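Local coordinates for endosialidase (PDB 4HIZ), which probably hydrolyses alpha-2,8 and alpha-2,9 linkages within sialic acid polymers, as a phage endosialidase, at residues K599-P602 with E608-L611. Residues are numbered along the deposited sequence; the frame is centred on the assembly and turned at random.
Sequences KNIP and EQRL
Gln609, just ahead of strand 610-614, reaches across to the loop Lys599 to Pro602, which its CB, CG and NE2 all meet. Its CB lies against the pyrrolidine ring of Pro602, 3.6 Å from CD, with the proline side chain set roughly square to that of Gln609. CG comes next, touching the same Pro602 CD and, at roughly right angles to that contact, CG of Lys599 at 3.8 Å; the lysine and glutamine side chains lie alongside each other and point opposite ways. With CG anti to the backbone N (chi1 -174°) and the chain extended beyond it, the amide is carried over to the carbonyl of Lys599. There NE2 donates to Lys599 O at 3.1 Å, a bent bond (139° at the hydrogen) that approaches from above the carbonyl plane and not along a lone pair. OE1 turns instead to Asn633 and accepts from its ND2, giving both ends of the buried amide a partner.

The two segments take in the ends of the connection between strands 594-599 and 610-614, lying side by side in the C-terminal part of the chain, which belongs to a phage-fibre-like family and is built here from three subunits. Lys599, Arg610 and Leu611 pair in a parallel beta ladder with a strand of the second subunit, continuing the sheet across the interface. The bend of Lys599 at chi2 lays CD 3.4 Å from Arg610 O, and that at chi4 turns NZ back to donate to Asn600 O at 2.8 Å; the ammonium also bonds Leu590 O and Gly592 O of the second subunit. CB of Arg610 points away from the loop. Its NH1 grips both Glu608 O, in the carbonyl plane, and Glu608 OE1 in a 2.9 Å salt bridge, while Tyr594 of the second subunit makes a cation-pi contact with the same guanidinium.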
ATOM      1  N   LYS A 599     -27.717  -7.576 -17.299  1.00 12.59           N
ATOM      2  CA  LYS A 599     -28.413  -7.277 -16.039  1.00 11.18           C
ATOM      3  C   LYS A 599     -28.605  -8.548 -15.229  1.00 11.43           C
ATOM      4  O   LYS A 599     -29.337  -9.434 -15.633  1.00 12.19           O
ATOM      5  CB  LYS A 599     -29.770  -6.671 -16.338  1.00 12.05           C
ATOM      6  CG  LYS A 599     -30.615  -6.409 -15.066  1.00 12.27           C
ATOM      7  CD  LYS A 599     -30.010  -5.215 -14.253  1.00 11.73           C
ATOM      8  CE  LYS A 599     -30.490  -5.286 -12.774  1.00 11.99           C
ATOM      9  NZ  LYS A 599     -29.773  -6.358 -12.008  1.00 12.28           N
ATOM     10  N   ASN A 600     -27.965  -8.635 -14.073  1.00 11.89           N
ATOM     11  CA  ASN A 600     -28.080  -9.850 -13.272  1.00 12.61           C
ATOM     12  C   ASN A 600     -29.501  -9.980 -12.714  1.00 13.31           C
ATOM     13  O   ASN A 600     -30.263  -8.994 -12.658  1.00 13.86           O
ATOM     14  CB  ASN A 600     -27.073  -9.822 -12.124  1.00 14.36           C
ATOM     15  CG  ASN A 600     -25.664 -10.160 -12.582  1.00 16.22           C
ATOM     16  OD1 ASN A 600     -25.462 -10.890 -13.576  1.00 17.66           O
ATOM     17  ND2 ASN A 600     -24.674  -9.662 -11.840  1.00 17.11           N
ATOM     18  N   ILE A 601     -29.865 -11.182 -12.286  1.00 14.59           N
ATOM     19  CA  ILE A 601     -31.163 -11.360 -11.634  1.00 14.77           C
ATOM     20  C   ILE A 601     -31.223 -10.536 -10.327  1.00 15.02           C
ATOM     21  O   ILE A 601     -30.325 -10.637  -9.485  1.00 16.14           O
ATOM     22  CB  ILE A 601     -31.423 -12.845 -11.297  1.00 17.64           C
ATOM     23  CG1 ILE A 601     -31.341 -13.694 -12.569  1.00 20.49           C
ATOM     24  CG2 ILE A 601     -32.785 -12.954 -10.584  1.00 18.64           C
ATOM     25  CD1 ILE A 601     -31.399 -15.228 -12.304  1.00 23.51           C
ATOM     26  N   PRO A 602     -32.244  -9.688 -10.167  1.00 15.43           N
ATOM     27  CA  PRO A 602     -32.282  -8.884  -8.933  1.00 15.61           C
ATOM     28  C   PRO A 602     -32.472  -9.755  -7.708  1.00 17.37           C
ATOM     29  O   PRO A 602     -33.188 -10.787  -7.754  1.00 17.86           O
ATOM     30  CB  PRO A 602     -33.533  -8.011  -9.119  1.00 15.51           C
ATOM     31  CG  PRO A 602     -33.695  -7.905 -10.634  1.00 15.47           C
ATOM     32  CD  PRO A 602     -33.274  -9.276 -11.140  1.00 16.02           C
ATOM     33  N   GLU A 608     -38.579  -6.590 -11.450  1.00 14.64           N
ATOM     34  CA  GLU A 608     -38.146  -5.311 -12.023  1.00 15.58           C
ATOM     35  C   GLU A 608     -37.066  -5.479 -13.085  1.00 14.29           C
ATOM     36  O   GLU A 608     -36.713  -4.495 -13.761  1.00 13.79           O
ATOM     37  CB  GLU A 608     -37.551  -4.401 -10.942  1.00 17.39           C
ATOM     38  CG  GLU A 608     -38.580  -3.989  -9.878  1.00 22.03           C
ATOM     39  CD  GLU A 608     -39.502  -2.871 -10.348  1.00 31.49           C
ATOM     40  OE1 GLU A 608     -39.076  -1.991 -11.108  1.00 34.74           O
ATOM     41  OE2 GLU A 608     -40.668  -2.850  -9.926  1.00 37.47           O
ATOM     42  N   GLN A 609     -36.539  -6.692 -13.227  1.00 12.51           N
ATOM     43  CA  GLN A 609     -35.283  -6.911 -13.979  1.00 11.79           C
ATOM     44  C   GLN A 609     -35.257  -6.254 -15.361  1.00 12.11           C
ATOM     45  O   GLN A 609     -36.013  -6.648 -16.271  1.00 12.16           O
ATOM     46  CB  GLN A 609     -35.005  -8.404 -14.166  1.00 12.55           C
ATOM     47  CG  GLN A 609     -33.633  -8.651 -14.820  1.00 11.99           C
ATOM     48  CD  GLN A 609     -33.438 -10.125 -15.163  1.00 13.37           C
ATOM     49  OE1 GLN A 609     -34.405 -10.834 -15.455  1.00 13.62           O
ATOM     50  NE2 GLN A 609     -32.194 -10.593 -15.121  1.00 14.46           N
ATOM     51  N   ARG A 610     -34.349  -5.286 -15.523  1.00 11.13           N
ATOM     52  CA  ARG A 610     -34.185  -4.643 -16.822  1.00 10.66           C
ATOM     53  C   ARG A 610     -32.926  -3.795 -16.837  1.00 10.70           C
ATOM     54  O   ARG A 610     -32.398  -3.387 -15.783  1.00 10.71           O
ATOM     55  CB  ARG A 610     -35.401  -3.755 -17.128  1.00 10.79           C
ATOM     56  CG  ARG A 610     -35.542  -2.523 -16.185  1.00 12.00           C
ATOM     57  CD  ARG A 610     -36.955  -1.977 -16.332  1.00 12.56           C
ATOM     58  NE  ARG A 610     -37.218  -0.720 -15.617  1.00 13.40           N
ATOM     59  CZ  ARG A 610     -37.532  -0.640 -14.330  1.00 15.03           C
ATOM     60  NH1 ARG A 610     -37.568  -1.738 -13.548  1.00 15.13           N
ATOM     61  NH2 ARG A 610     -37.826   0.556 -13.821  1.00 16.82           N
ATOM     62  N   LEU A 611     -32.461  -3.545 -18.050  1.00 10.48           N
ATOM     63  CA  LEU A 611     -31.323  -2.662 -18.273  1.00 10.59           C
ATOM     64  C   LEU A 611     -31.862  -1.387 -18.927  1.00 11.59           C
ATOM     65  O   LEU A 611     -32.627  -1.468 -19.893  1.00 11.96           O
ATOM     66  CB  LEU A 611     -30.303  -3.359 -19.209  1.00 11.70           C
ATOM     67  CG  LEU A 611     -29.035  -2.528 -19.518  1.00 14.21           C
ATOM     68  CD1 LEU A 611     -28.184  -2.237 -18.268  1.00 14.88           C
ATOM     69  CD2 LEU A 611     -28.162  -3.196 -20.619  1.00 14.29           C
TER